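Local coordinates for protein VP1 (Polyomavirus HPyV7, PDB 4PCH) that forms the pentameric building block of the polyomavirus outer capsid through its jelly-roll core and probably mediates attachment to host-cell receptors, at residues 7-13 with 267-272; 122-127 with 224-228; 131-137 with 149-155. All coordinates share one frame; numbering follows the deposited sequence.

Contact 1: residues 7-13 with 267-272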
loop_
_atom_site.group_PDB
_atom_site.type_symbol
_atom_site.label_atom_id
_atom_site.label_comp_id
_atom_site.label_asym_id
_atom_site.label_seq_id
_atom_site.Cartn_x
_atom_site.Cartn_y
_atom_site.Cartn_z
ATOM N N VAL B 7 -24.973 -7.742 32.130
ATOM C CA VAL B 7 -23.970 -7.295 33.141
ATOM C C VAL B 7 -23.721 -5.797 33.025
ATOM O O VAL B 7 -23.333 -5.305 31.963
ATOM C CB VAL B 7 -22.637 -8.081 33.018
ATOM C CG1 VAL B 7 -21.460 -7.313 33.621
ATOM C CG2 VAL B 7 -22.771 -9.437 33.696
ATOM N N GLU B 8 -23.949 -5.087 34.126
ATOM C CA GLU B 8 -23.649 -3.665 34.211
ATOM C C GLU B 8 -22.185 -3.460 34.650
ATOM O O GLU B 8 -21.729 -3.999 35.673
ATOM C CB GLU B 8 -24.616 -2.973 35.165
ATOM C CG GLU B 8 -24.420 -1.464 35.262
ATOM C CD GLU B 8 -25.305 -0.802 36.303
ATOM O OE1 GLU B 8 -25.987 -1.509 37.086
ATOM O OE2 GLU B 8 -25.298 0.448 36.349
ATOM N N VAL B 9 -21.454 -2.683 33.862
ATOM C CA VAL B 9 -20.064 -2.397 34.141
ATOM C C VAL B 9 -19.984 -1.118 34.964
ATOM O O VAL B 9 -20.526 -0.084 34.568
ATOM C CB VAL B 9 -19.273 -2.255 32.819
ATOM C CG1 VAL B 9 -17.811 -1.994 33.095
ATOM C CG2 VAL B 9 -19.448 -3.499 31.961
ATOM N N LEU B 10 -19.330 -1.189 36.120
ATOM C CA LEU B 10 -19.216 -0.046 37.010
ATOM C C LEU B 10 -17.855 0.571 36.772
ATOM O O LEU B 10 -17.371 0.542 35.627
ATOM C CB LEU B 10 -19.424 -0.461 38.471
ATOM C CG LEU B 10 -20.769 -1.116 38.788
ATOM C CD1 LEU B 10 -20.870 -1.342 40.290
ATOM C CD2 LEU B 10 -21.949 -0.273 38.285
ATOM N N ASP B 11 -17.227 1.103 37.819
ATOM C CA ASP B 11 -15.978 1.837 37.650
ATOM C C ASP B 11 -14.765 0.940 37.760
ATOM O O ASP B 11 -14.802 -0.123 38.402
ATOM C CB ASP B 11 -15.858 2.975 38.675
ATOM C CG ASP B 11 -16.832 4.120 38.409
ATOM O OD1 ASP B 11 -17.291 4.296 37.259
ATOM O OD2 ASP B 11 -17.132 4.858 39.361
ATOM N N THR B 12 -13.677 1.369 37.124
ATOM C CA THR B 12 -12.404 0.731 37.355
ATOM C C THR B 12 -12.031 0.928 38.816
ATOM O O THR B 12 -12.416 1.918 39.460
ATOM C CB THR B 12 -11.278 1.266 36.439
ATOM O OG1 THR B 12 -11.155 2.675 36.607
ATOM C CG2 THR B 12 -11.569 0.952 34.964
ATOM N N VAL B 13 -11.294 -0.042 39.335
ATOM C CA VAL B 13 -10.738 0.029 40.666
ATOM C C VAL B 13 -9.523 0.979 40.589
ATOM O O VAL B 13 -8.767 0.918 39.619
ATOM C CB VAL B 13 -10.311 -1.373 41.132
ATOM C CG1 VAL B 13 -9.644 -1.325 42.488
ATOM C CG2 VAL B 13 -11.518 -2.301 41.171
ATOM N N ARG B 267 -6.339 -4.415 34.229
ATOM C CA ARG B 267 -6.643 -3.634 35.428
ATOM C C ARG B 267 -7.894 -4.268 36.045
ATOM O O ARG B 267 -8.448 -5.212 35.494
ATOM C CB ARG B 267 -6.892 -2.146 35.102
ATOM C CG ARG B 267 -8.104 -1.908 34.212
ATOM C CD ARG B 267 -8.099 -0.540 33.551
ATOM N NE ARG B 267 -9.207 -0.434 32.604
ATOM C CZ ARG B 267 -9.260 0.427 31.590
ATOM N NH1 ARG B 267 -8.291 1.333 31.412
ATOM N NH2 ARG B 267 -10.304 0.400 30.767
ATOM N N GLN B 268 -8.316 -3.786 37.196
ATOM C CA GLN B 268 -9.503 -4.322 37.837
ATOM C C GLN B 268 -10.719 -3.454 37.583
ATOM O O GLN B 268 -10.636 -2.221 37.615
ATOM C CB GLN B 268 -9.248 -4.505 39.319
ATOM C CG GLN B 268 -8.192 -5.560 39.588
ATOM C CD GLN B 268 -7.933 -5.808 41.068
ATOM O OE1 GLN B 268 -8.596 -5.262 41.958
ATOM N NE2 GLN B 268 -6.961 -6.674 41.338
ATOM N N ARG B 269 -11.856 -4.109 37.418
ATOM C CA ARG B 269 -13.130 -3.452 37.109
ATOM C C ARG B 269 -14.206 -4.092 37.964
ATOM O O ARG B 269 -14.279 -5.327 38.043
ATOM C CB ARG B 269 -13.431 -3.639 35.622
ATOM C CG ARG B 269 -14.763 -3.092 35.114
ATOM C CD ARG B 269 -14.790 -1.583 35.012
ATOM N NE ARG B 269 -14.151 -1.143 33.774
ATOM C CZ ARG B 269 -14.466 -0.049 33.087
ATOM N NH1 ARG B 269 -13.796 0.227 31.982
ATOM N NH2 ARG B 269 -15.435 0.763 33.488
ATOM N N ARG B 270 -15.042 -3.283 38.604
ATOM C CA ARG B 270 -16.225 -3.816 39.298
ATOM C C ARG B 270 -17.398 -3.932 38.302
ATOM O O ARG B 270 -17.602 -3.080 37.427
ATOM C CB ARG B 270 -16.588 -3.016 40.574
ATOM C CG ARG B 270 -17.220 -3.941 41.646
ATOM C CD ARG B 270 -17.582 -3.315 42.992
ATOM N NE ARG B 270 -16.567 -3.484 44.045
ATOM C CZ ARG B 270 -16.352 -4.584 44.790
ATOM N NH1 ARG B 270 -15.392 -4.542 45.714
ATOM N NH2 ARG B 270 -17.044 -5.730 44.638
ATOM N N ILE B 271 -18.102 -5.057 38.367
ATOM C CA ILE B 271 -19.279 -5.297 37.532
ATOM C C ILE B 271 -20.449 -5.694 38.444
ATOM O O ILE B 271 -20.258 -6.198 39.564
ATOM C CB ILE B 271 -18.998 -6.337 36.422
ATOM C CG1 ILE B 271 -18.681 -7.702 37.030
ATOM C CG2 ILE B 271 -17.839 -5.888 35.526
ATOM C CD1 ILE B 271 -18.357 -8.798 36.037
ATOM N N LYS B 272 -21.669 -5.428 37.979
ATOM C CA LYS B 272 -22.890 -5.599 38.772
ATOM C C LYS B 272 -23.974 -6.296 37.964
ATOM O O LYS B 272 -23.963 -6.219 36.729
ATOM C CB LYS B 272 -23.420 -4.220 39.222
ATOM C CG LYS B 272 -24.646 -4.249 40.124
ATOM C CD LYS B 272 -25.114 -2.841 40.471
ATOM C CE LYS B 272 -26.394 -2.859 41.294
ATOM N NZ LYS B 272 -27.297 -1.731 40.941
HETATM O O HOH W 1 -7.509 -1.335 38.538
#
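The guanidinium of R269 is sandwiched between V9 and T12. CG1 of V9 lies over one face, 3.7 Å from R269 NH2, and CG2 of T12 covers the opposite face, 3.5 Å from R269 NE. Bends at chi2 and chi3 (74° and 81°) swing the arginine across toward 7-13, so that NH2 donates, in the guanidinium plane, to L10 O at 2.9 Å. That bond bridges a beta bulge: V9 pairs with I271, yet T12 pairs with R269, one residue out of step. L10 N still reaches R270 O at 2.9 Å, whereas within the bulge the bond from R270 N to D11 O lengthens to 3.2 Å. The loose side is one of side chains alone. E8 and K272 exchange two backbone bonds, but their exposed side chains merely run alongside each other, with E8 OE1 and K272 NZ 4.1 Å apart, too far for a salt bridge. At the other end a water links V13 O to Q268 N. Strand 79-93 flanks 267-271 on its other edge, where E84 forms salt bridges with both R267 and R269, while V216 of strand 208-219 packs against V9 and R269.

Contact 2: residues 122-127 with 224-228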
loop_
_atom_site.group_PDB
_atom_site.type_symbol
_atom_site.label_atom_id
_atom_site.label_comp_id
_atom_site.label_asym_id
_atom_site.label_seq_id
_atom_site.Cartn_x
_atom_site.Cartn_y
_atom_site.Cartn_z
ATOM N N ALA B 122 -6.781 -12.993 18.138
ATOM C CA ALA B 122 -7.932 -12.727 19.008
ATOM C C ALA B 122 -7.525 -12.786 20.465
ATOM O O ALA B 122 -6.619 -13.527 20.855
ATOM C CB ALA B 122 -9.098 -13.673 18.733
ATOM N N CYS B 123 -8.214 -11.955 21.260
ATOM C CA CYS B 123 -8.077 -11.880 22.696
ATOM C C CYS B 123 -9.446 -11.718 23.325
ATOM O O CYS B 123 -10.201 -10.795 22.982
ATOM C CB CYS B 123 -7.180 -10.690 23.057
ATOM S SG CYS B 123 -6.955 -10.450 24.830
ATOM N N GLY B 124 -9.791 -12.603 24.254
ATOM C CA GLY B 124 -11.108 -12.586 24.847
ATOM C C GLY B 124 -11.183 -13.217 26.230
ATOM O O GLY B 124 -10.200 -13.737 26.758
ATOM N N GLY B 125 -12.378 -13.152 26.807
ATOM C CA GLY B 125 -12.646 -13.696 28.115
ATOM C C GLY B 125 -13.128 -15.140 28.087
ATOM O O GLY B 125 -13.446 -15.704 29.126
ATOM N N GLY B 126 -13.193 -15.709 26.887
ATOM C CA GLY B 126 -13.497 -17.125 26.684
ATOM C C GLY B 126 -13.073 -17.456 25.273
ATOM O O GLY B 126 -12.518 -16.600 24.573
ATOM N N PRO B 127 -13.314 -18.691 24.831
ATOM C CA PRO B 127 -12.830 -19.072 23.486
ATOM C C PRO B 127 -13.513 -18.330 22.367
ATOM O O PRO B 127 -14.646 -17.897 22.499
ATOM C CB PRO B 127 -13.148 -20.580 23.387
ATOM C CG PRO B 127 -13.738 -20.983 24.664
ATOM C CD PRO B 127 -13.848 -19.822 25.604
ATOM N N SER B 224 -9.146 -16.120 33.530
ATOM C CA SER B 224 -8.139 -16.362 32.525
ATOM C C SER B 224 -8.411 -15.474 31.329
ATOM O O SER B 224 -9.532 -15.033 31.135
ATOM C CB SER B 224 -8.195 -17.808 32.005
ATOM O OG SER B 224 -7.968 -18.760 33.001
ATOM N N VAL B 225 -7.376 -15.281 30.518
ATOM C CA VAL B 225 -7.505 -14.599 29.226
ATOM C C VAL B 225 -7.244 -15.636 28.131
ATOM O O VAL B 225 -6.370 -16.496 28.266
ATOM C CB VAL B 225 -6.606 -13.359 29.132
ATOM C CG1 VAL B 225 -5.140 -13.686 29.260
ATOM C CG2 VAL B 225 -6.855 -12.600 27.831
ATOM N N TYR B 226 -8.018 -15.539 27.052
ATOM C CA TYR B 226 -8.039 -16.528 25.986
ATOM C C TYR B 226 -7.435 -15.849 24.771
ATOM O O TYR B 226 -7.909 -14.771 24.378
ATOM C CB TYR B 226 -9.478 -16.964 25.673
ATOM C CG TYR B 226 -10.100 -17.779 26.803
ATOM C CD1 TYR B 226 -10.400 -17.183 28.005
ATOM C CD2 TYR B 226 -10.354 -19.135 26.661
ATOM C CE1 TYR B 226 -10.934 -17.913 29.053
ATOM C CE2 TYR B 226 -10.894 -19.874 27.689
ATOM C CZ TYR B 226 -11.177 -19.252 28.896
ATOM O OH TYR B 226 -11.708 -19.943 29.949
ATOM N N LEU B 227 -6.358 -16.441 24.264
ATOM C CA LEU B 227 -5.641 -15.955 23.071
ATOM C C LEU B 227 -5.797 -16.947 21.957
ATOM O O LEU B 227 -5.711 -18.148 22.186
ATOM C CB LEU B 227 -4.160 -15.784 23.396
ATOM C CG LEU B 227 -3.873 -14.795 24.536
ATOM C CD1 LEU B 227 -2.394 -14.796 24.847
ATOM C CD2 LEU B 227 -4.403 -13.397 24.228
ATOM N N THR B 228 -5.982 -16.441 20.735
ATOM C CA THR B 228 -6.133 -17.298 19.555
ATOM C C THR B 228 -5.330 -16.646 18.431
ATOM O O THR B 228 -5.301 -15.429 18.339
ATOM C CB THR B 228 -7.609 -17.465 19.140
ATOM O OG1 THR B 228 -8.407 -17.817 20.280
ATOM C CG2 THR B 228 -7.778 -18.559 18.082
HETATM O O HOH W 2 -12.221 -15.078 31.521
#
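Y226 turns one face of its ring to the glycine turn that ends strand 117-124. G126 CA sits 3.4 Å from the ring centroid and 13° off the normal, a CH-pi contact centred over the face. P127 follows alongside, its CD 3.6 Å from Y226 CE2. With CG anti to the carbonyl carbon (chi1 -69°), CG sits beside the backbone N, which brings the ring under G126.

The next shell is the antiparallel ladder that fixes this position. G124 and Y226 form a hydrogen-bonded pair: Y226 N donates to G124 O at 2.8 Å, and G124 N returns a bond to Y226 O. A122 and T228 repeat the arrangement two residues along. Between them C123 faces L227 in a non-hydrogen-bonded pair, and on that side of the sheet C123 SG rests 3.7 Å from V225 CG2 and 3.9 Å from L227 CD2. Where the strands part, a water donates to both G125 O and S224 O.

Farther out, strand 62-67 pairs with the other edge of 224-228, V65 touching Y226 and S224 OG hydrogen-bonding to N67 OD1, while F262 and V264 of strand 253-271 pack on L227. The chemistry implies a division of labour: peptide hydrogen bonds set the register, and the ring receives glycine backbone, G126 over its face, G124 O at its edge and G125 O obliquely.

Contact 3: residues 131-137 with 149-155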
loop_
_atom_site.group_PDB
_atom_site.type_symbol
_atom_site.label_atom_id
_atom_site.label_comp_id
_atom_site.label_asym_id
_atom_site.label_seq_id
_atom_site.Cartn_x
_atom_site.Cartn_y
_atom_site.Cartn_z
ATOM N N ILE B 131 -17.560 -19.664 12.801
ATOM C CA ILE B 131 -18.548 -20.233 11.913
ATOM C C ILE B 131 -17.845 -21.239 10.995
ATOM O O ILE B 131 -16.756 -20.962 10.454
ATOM C CB ILE B 131 -19.243 -19.160 11.055
ATOM C CG1 ILE B 131 -19.792 -18.022 11.907
ATOM C CG2 ILE B 131 -20.360 -19.793 10.235
ATOM C CD1 ILE B 131 -20.346 -16.894 11.080
ATOM N N GLY B 132 -18.435 -22.412 10.867
ATOM C CA GLY B 132 -17.906 -23.455 9.972
ATOM C C GLY B 132 -18.396 -23.246 8.560
ATOM O O GLY B 132 -19.596 -23.161 8.345
ATOM N N ILE B 133 -17.476 -23.123 7.598
ATOM C CA ILE B 133 -17.857 -22.939 6.203
ATOM C C ILE B 133 -16.997 -23.836 5.345
ATOM O O ILE B 133 -15.780 -23.788 5.444
ATOM C CB ILE B 133 -17.596 -21.488 5.704
ATOM C CG1 ILE B 133 -18.407 -20.504 6.538
ATOM C CG2 ILE B 133 -17.938 -21.382 4.222
ATOM C CD1 ILE B 133 -19.878 -20.515 6.244
ATOM N N ASN B 134 -17.639 -24.673 4.544
ATOM C CA ASN B 134 -16.907 -25.417 3.512
ATOM C C ASN B 134 -17.131 -24.640 2.203
ATOM O O ASN B 134 -18.269 -24.537 1.765
ATOM C CB ASN B 134 -17.409 -26.845 3.398
ATOM C CG ASN B 134 -16.567 -27.674 2.425
ATOM O OD1 ASN B 134 -16.040 -27.141 1.456
ATOM N ND2 ASN B 134 -16.418 -28.970 2.701
ATOM N N PRO B 135 -16.044 -24.103 1.594
ATOM C CA PRO B 135 -16.207 -23.307 0.371
ATOM C C PRO B 135 -16.737 -24.110 -0.793
ATOM O O PRO B 135 -17.283 -23.526 -1.744
ATOM C CB PRO B 135 -14.789 -22.770 0.098
ATOM C CG PRO B 135 -13.885 -23.756 0.732
ATOM C CD PRO B 135 -14.628 -24.170 1.994
ATOM N N ASP B 136 -16.630 -25.441 -0.734
ATOM C CA ASP B 136 -17.230 -26.273 -1.758
ATOM C C ASP B 136 -17.661 -27.594 -1.134
ATOM O O ASP B 136 -16.892 -28.564 -1.119
ATOM C CB ASP B 136 -16.265 -26.517 -2.916
ATOM C CG ASP B 136 -16.932 -27.253 -4.079
ATOM O OD1 ASP B 136 -17.978 -27.911 -3.899
ATOM O OD2 ASP B 136 -16.407 -27.207 -5.204
ATOM N N PRO B 137 -18.861 -27.608 -0.551
ATOM C CA PRO B 137 -19.342 -28.743 0.248
ATOM C C PRO B 137 -19.358 -30.069 -0.519
ATOM O O PRO B 137 -19.206 -31.130 0.092
ATOM C CB PRO B 137 -20.776 -28.317 0.622
ATOM C CG PRO B 137 -20.762 -26.819 0.555
ATOM C CD PRO B 137 -19.862 -26.526 -0.608
ATOM N N PRO B 149 -16.403 -28.579 9.318
ATOM C CA PRO B 149 -17.235 -27.385 9.376
ATOM C C PRO B 149 -18.690 -27.577 9.015
ATOM O O PRO B 149 -19.431 -26.592 9.034
ATOM C CB PRO B 149 -16.611 -26.503 8.299
ATOM C CG PRO B 149 -16.231 -27.476 7.250
ATOM C CD PRO B 149 -15.654 -28.622 8.046
ATOM N N GLY B 150 -19.097 -28.790 8.634
ATOM C CA GLY B 150 -20.448 -29.013 8.142
ATOM C C GLY B 150 -20.555 -28.635 6.674
ATOM O O GLY B 150 -19.545 -28.548 5.981
ATOM N N ASN B 151 -21.779 -28.385 6.213
ATOM C CA ASN B 151 -22.047 -28.389 4.778
ATOM C C ASN B 151 -22.495 -27.070 4.189
ATOM O O ASN B 151 -23.001 -27.060 3.053
ATOM C CB ASN B 151 -23.098 -29.438 4.455
ATOM C CG ASN B 151 -22.652 -30.837 4.818
ATOM O OD1 ASN B 151 -21.477 -31.196 4.658
ATOM N ND2 ASN B 151 -23.589 -31.640 5.291
ATOM N N SER B 152 -22.337 -25.980 4.933
ATOM C CA SER B 152 -22.722 -24.675 4.408
ATOM C C SER B 152 -21.541 -23.959 3.785
ATOM O O SER B 152 -20.444 -23.902 4.384
ATOM C CB SER B 152 -23.297 -23.770 5.491
ATOM O OG SER B 152 -23.858 -22.628 4.836
ATOM N N ASP B 153 -21.775 -23.390 2.593
ATOM C CA ASP B 153 -20.784 -22.512 1.947
ATOM C C ASP B 153 -21.073 -21.022 2.190
ATOM O O ASP B 153 -20.346 -20.156 1.706
ATOM C CB ASP B 153 -20.700 -22.809 0.428
ATOM C CG ASP B 153 -21.936 -22.370 -0.332
ATOM O OD1 ASP B 153 -23.033 -22.369 0.239
ATOM O OD2 ASP B 153 -21.828 -22.073 -1.524
ATOM N N VAL B 154 -22.111 -20.730 2.966
ATOM C CA VAL B 154 -22.443 -19.346 3.302
ATOM C C VAL B 154 -22.670 -19.248 4.799
ATOM O O VAL B 154 -23.090 -20.221 5.452
ATOM C CB VAL B 154 -23.683 -18.819 2.564
ATOM C CG1 VAL B 154 -23.365 -18.657 1.074
ATOM C CG2 VAL B 154 -24.881 -19.715 2.758
ATOM N N ALA B 155 -22.489 -18.041 5.299
ATOM C CA ALA B 155 -22.599 -17.738 6.720
ATOM C C ALA B 155 -24.024 -17.455 7.136
ATOM O O ALA B 155 -24.333 -16.408 7.756
ATOM C CB ALA B 155 -21.672 -16.578 7.050
HETATM O O HOH W 3 -21.345 -25.240 7.856
HETATM O O HOH W 4 -17.599 -30.270 5.014
HETATM O O HOH W 5 -19.679 -23.098 -3.122
#
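I133 lays its CD1 methyl over the backbone of V154, 3.3 Å from V154 O, and its CG2 branch near the carbonyls of S152 and D153. CG1 stands anti to the carbonyl carbon (chi1 -60°), and a second turn at chi2 (-73°) carries CD1 across to the loop, where A155 CB also lies within packing distance. I131 CD1 approaches A155 CB too, so both isoleucines reach the same methyl.

Two prolines add to the packing, P149 beside G132 and I133, and P137 farther along. P149 CB lies 3.6 Å from I133 N, and its CG faces N134 CB. P137 sets CG against N151 O and CD against D153 CB, its ring crossing the aspartate side chain obliquely.

One direct hydrogen bond joins the two segments, from N134 N to S152 O at 2.9 Å; the same carbonyl receives a CA-H...O contact from I133. Waters supply much of the remaining polar linkage. One donates to G132 O and P149 O and accepts from S152 N; a second connects N134 ND2 with G150 O, and a third spans P135 O and D153 OD2. Within its own segment N134 OD1 accepts from D136 N at 2.8 Å, an Asx turn, while S152 OG donates to V154 O at 2.6 Å, on a lone pair.

L140 O takes a further bond from N134 ND2. A second subunit packs against the contact: Y258 of that subunit lies on I133, and its S42 hydrogen-bonds to D153 O. The chemistry is thus that of an irregular loop pair, in which few direct bonds, bridging water and polar side chains bonded within their own segment shape a surface used in pentamer assembly.

Along the chain the three contacts are nested: contact 3 lies inside the loop closed by contact 2, which lies inside the loop closed by contact 1. Contacts 1 and 2, with centres 19 Å apart, belong to the same antiparallel sheet system of the jelly roll, where strands 224-236 and 253-271 are neighbours. Contact 1 joins the two ends of the modelled piece, a core portion of the longer protein; contact 2 is more central. Contact 3 adjoins contact 2 in sequence but lies at the central strand of a separate three-stranded sheet, its centre 24 Å from that of contact 2 and 39 Å from that of contact 1. Among these contacts, the two in the main sheet are internal to the chain, and contact 3 also faces a neighbour.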